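Local coordinates for glutathione S-transferase (Ceriporiopsis subvermispora, PDB 6J3E), which probably transfers glutathione to electrophilic substrates, as a serine-type glutathione S-transferase of a wood-decay fungus, at residues L189-L198 and K239-F247. Sequence-based numbering, arbitrary orientation.
Sequences LSADGNDKLL and KWAKQLALF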
loop_
_atom_site.group_PDB
_atom_site.type_symbol
_atom_site.label_atom_id
_atom_site.label_comp_id
_atom_site.label_asym_id
_atom_site.label_seq_id
_atom_site.Cartn_x
_atom_site.Cartn_y
_atom_site.Cartn_z
ATOM N N LEU A 189 -4.259 -6.892 -9.173
ATOM C CA LEU A 189 -4.287 -6.743 -10.620
ATOM C C LEU A 189 -5.520 -7.352 -11.261
ATOM O O LEU A 189 -5.730 -7.129 -12.458
ATOM C CB LEU A 189 -3.043 -7.368 -11.252
ATOM C CG LEU A 189 -1.851 -6.467 -11.036
ATOM C CD1 LEU A 189 -0.543 -7.168 -11.443
ATOM C CD2 LEU A 189 -2.082 -5.161 -11.821
ATOM N N SER A 190 -6.318 -8.113 -10.493
ATOM C CA SER A 190 -7.555 -8.720 -10.963
ATOM C C SER A 190 -8.737 -8.383 -10.053
ATOM O O SER A 190 -9.747 -9.097 -10.060
ATOM C CB SER A 190 -7.369 -10.227 -11.062
ATOM O OG SER A 190 -7.133 -10.730 -9.766
ATOM N N ALA A 191 -8.633 -7.294 -9.282
ATOM C CA ALA A 191 -9.617 -6.968 -8.254
ATOM C C ALA A 191 -10.992 -6.617 -8.809
ATOM O O ALA A 191 -11.974 -6.693 -8.063
ATOM C CB ALA A 191 -9.116 -5.801 -7.414
ATOM N N ASP A 192 -11.084 -6.176 -10.065
ATOM C CA ASP A 192 -12.369 -5.879 -10.687
ATOM C C ASP A 192 -12.857 -7.019 -11.579
ATOM O O ASP A 192 -13.739 -6.803 -12.414
ATOM C CB ASP A 192 -12.298 -4.574 -11.491
ATOM C CG ASP A 192 -11.325 -4.653 -12.678
ATOM O OD1 ASP A 192 -10.795 -5.746 -12.966
ATOM O OD2 ASP A 192 -11.085 -3.605 -13.330
ATOM N N GLY A 193 -12.287 -8.218 -11.434
ATOM C CA GLY A 193 -12.613 -9.349 -12.275
ATOM C C GLY A 193 -11.797 -9.448 -13.546
ATOM O O GLY A 193 -11.708 -10.536 -14.122
ATOM N N ASN A 194 -11.196 -8.346 -13.991
ATOM C CA ASN A 194 -10.401 -8.299 -15.212
ATOM C C ASN A 194 -8.930 -8.509 -14.850
ATOM O O ASN A 194 -8.318 -7.649 -14.210
ATOM C CB ASN A 194 -10.619 -6.954 -15.898
ATOM C CG ASN A 194 -9.707 -6.748 -17.066
ATOM O OD1 ASN A 194 -9.399 -7.695 -17.799
ATOM N ND2 ASN A 194 -9.254 -5.508 -17.255
ATOM N N ASP A 195 -8.353 -9.633 -15.270
ATOM C CA ASP A 195 -6.989 -9.994 -14.869
ATOM C C ASP A 195 -5.976 -9.291 -15.772
ATOM O O ASP A 195 -5.728 -9.717 -16.906
ATOM C CB ASP A 195 -6.808 -11.509 -14.905
ATOM C CG ASP A 195 -5.442 -11.954 -14.380
ATOM O OD1 ASP A 195 -4.760 -11.158 -13.701
ATOM O OD2 ASP A 195 -5.045 -13.106 -14.654
ATOM N N LYS A 196 -5.364 -8.221 -15.258
ATOM C CA LYS A 196 -4.412 -7.420 -16.015
ATOM C C LYS A 196 -2.978 -7.860 -15.754
ATOM O O LYS A 196 -2.662 -8.557 -14.773
ATOM C CB LYS A 196 -4.522 -5.944 -15.658
ATOM C CG LYS A 196 -5.917 -5.377 -15.724
ATOM C CD LYS A 196 -6.024 -4.154 -14.814
ATOM C CE LYS A 196 -7.366 -4.130 -14.109
ATOM N NZ LYS A 196 -7.535 -5.179 -13.073
ATOM N N LEU A 197 -2.097 -7.418 -16.647
ATOM C CA LEU A 197 -0.674 -7.470 -16.384
ATOM C C LEU A 197 -0.105 -6.113 -16.014
ATOM O O LEU A 197 0.910 -6.054 -15.312
ATOM C CB LEU A 197 0.073 -8.032 -17.593
ATOM C CG LEU A 197 -0.011 -9.551 -17.605
ATOM C CD1 LEU A 197 -0.076 -10.022 -19.024
ATOM C CD2 LEU A 197 1.182 -10.139 -16.870
ATOM N N LEU A 198 -0.738 -5.036 -16.451
ATOM C CA LEU A 198 -0.339 -3.693 -16.096
ATOM C C LEU A 198 -1.402 -3.060 -15.216
ATOM O O LEU A 198 -2.607 -3.294 -15.392
ATOM C CB LEU A 198 -0.137 -2.845 -17.342
ATOM C CG LEU A 198 0.740 -3.479 -18.416
ATOM C CD1 LEU A 198 1.024 -2.434 -19.481
ATOM C CD2 LEU A 198 2.042 -4.037 -17.815
ATOM N N LYS A 239 2.184 -15.204 -14.092
ATOM C CA LYS A 239 1.962 -13.767 -14.270
ATOM C C LYS A 239 3.265 -12.976 -14.243
ATOM O O LYS A 239 3.440 -12.023 -15.014
ATOM C CB LYS A 239 1.000 -13.222 -13.206
ATOM C CG LYS A 239 0.766 -11.711 -13.327
ATOM C CD LYS A 239 -0.231 -11.197 -12.297
ATOM C CE LYS A 239 -1.647 -11.701 -12.580
ATOM N NZ LYS A 239 -2.212 -11.194 -13.858
ATOM N N TRP A 240 4.193 -13.352 -13.366
ATOM C CA TRP A 240 5.396 -12.545 -13.217
ATOM C C TRP A 240 6.359 -12.771 -14.367
ATOM O O TRP A 240 7.012 -11.825 -14.831
ATOM C CB TRP A 240 6.033 -12.841 -11.868
ATOM C CG TRP A 240 4.967 -12.892 -10.813
ATOM C CD1 TRP A 240 4.647 -13.953 -10.001
ATOM C CD2 TRP A 240 4.043 -11.843 -10.490
ATOM N NE1 TRP A 240 3.602 -13.608 -9.173
ATOM C CE2 TRP A 240 3.214 -12.321 -9.456
ATOM C CE3 TRP A 240 3.861 -10.532 -10.952
ATOM C CZ2 TRP A 240 2.196 -11.539 -8.893
ATOM C CZ3 TRP A 240 2.852 -9.755 -10.395
ATOM C CH2 TRP A 240 2.028 -10.261 -9.380
ATOM N N ALA A 241 6.432 -14.012 -14.856
ATOM C CA ALA A 241 7.221 -14.285 -16.048
ATOM C C ALA A 241 6.724 -13.449 -17.209
ATOM O O ALA A 241 7.524 -12.878 -17.964
ATOM C CB ALA A 241 7.173 -15.775 -16.384
ATOM N N LYS A 242 5.405 -13.312 -17.329
ATOM C CA LYS A 242 4.836 -12.567 -18.446
ATOM C C LYS A 242 5.195 -11.086 -18.378
ATOM O O LYS A 242 5.533 -10.473 -19.401
ATOM C CB LYS A 242 3.323 -12.780 -18.480
ATOM C CG LYS A 242 2.970 -14.257 -18.622
ATOM C CD LYS A 242 1.487 -14.533 -18.539
ATOM C CE LYS A 242 1.220 -16.041 -18.629
ATOM N NZ LYS A 242 -0.191 -16.386 -18.286
ATOM N N GLN A 243 5.166 -10.492 -17.186
ATOM C CA GLN A 243 5.617 -9.109 -17.089
ATOM C C GLN A 243 7.069 -8.974 -17.502
ATOM O O GLN A 243 7.434 -8.014 -18.189
ATOM C CB GLN A 243 5.425 -8.583 -15.681
ATOM C CG GLN A 243 3.983 -8.349 -15.395
ATOM C CD GLN A 243 3.754 -8.043 -13.957
ATOM O OE1 GLN A 243 4.466 -8.549 -13.092
ATOM N NE2 GLN A 243 2.742 -7.234 -13.676
ATOM N N LEU A 244 7.915 -9.921 -17.088
ATOM C CA LEU A 244 9.306 -9.886 -17.515
ATOM C C LEU A 244 9.394 -9.886 -19.033
ATOM O O LEU A 244 10.116 -9.075 -19.624
ATOM C CB LEU A 244 10.069 -11.072 -16.924
ATOM C CG LEU A 244 10.632 -10.848 -15.525
ATOM C CD1 LEU A 244 11.725 -11.854 -15.217
ATOM C CD2 LEU A 244 11.168 -9.455 -15.460
ATOM N N ALA A 245 8.621 -10.760 -19.682
ATOM C CA ALA A 245 8.668 -10.842 -21.139
ATOM C C ALA A 245 8.224 -9.536 -21.778
ATOM O O ALA A 245 8.851 -9.050 -22.729
ATOM C CB ALA A 245 7.803 -12.000 -21.629
ATOM N N LEU A 246 7.152 -8.943 -21.254
ATOM C CA LEU A 246 6.649 -7.692 -21.800
ATOM C C LEU A 246 7.703 -6.597 -21.797
ATOM O O LEU A 246 7.691 -5.718 -22.671
ATOM C CB LEU A 246 5.433 -7.246 -20.999
ATOM C CG LEU A 246 4.113 -7.920 -21.346
ATOM C CD1 LEU A 246 3.074 -7.516 -20.315
ATOM C CD2 LEU A 246 3.684 -7.522 -22.756
ATOM N N PHE A 247 8.609 -6.623 -20.823
ATOM C CA PHE A 247 9.620 -5.592 -20.661
ATOM C C PHE A 247 10.964 -5.985 -21.242
ATOM O O PHE A 247 11.885 -5.162 -21.232
ATOM C CB PHE A 247 9.791 -5.248 -19.174
ATOM C CG PHE A 247 8.691 -4.390 -18.631
ATOM C CD1 PHE A 247 7.557 -4.960 -18.082
ATOM C CD2 PHE A 247 8.785 -2.999 -18.695
ATOM C CE1 PHE A 247 6.531 -4.162 -17.597
ATOM C CE2 PHE A 247 7.756 -2.185 -18.218
ATOM C CZ PHE A 247 6.626 -2.769 -17.668
#
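K239 and D195 reach for each other from opposite directions. K239 starts with CG anti to its backbone N (chi1 178°), then bends at its last two torsions. This brings NZ to D195 OD1 at 2.6 Å, on the syn side of the carboxylate, as a salt bridge. NZ also donates to K196 O at 2.8 Å, tilted from the carbonyl plane. With an alanine in place of K239, the D195 carboxylate would probably lose its lysine partner and K196 O this donor. One helical turn on, L197 O lies almost in the plane of the Q243 amide. Q243 NE2 meets L197 O at 2.7 Å, in the carbonyl plane, with an N-H...O angle of 163°. L197 crosses the Q243 chain, its CD2 3.6 Å from Q243 CG and 3.8 Å from K242 CB. L246 CD1 closes on L197 CB. L189 CD1 touches K239 CD at 4.1 Å. K196 NZ donates hydrogen bonds to L189 O and N194 O. The contact fastens the loop between helices 169-189 and 206-222 to helix 235-247 in the helical C-terminal domain. W240 packs on helix 169-189, Q243 and F247 on helix 206-222, and L189 touches A110 of the second subunit.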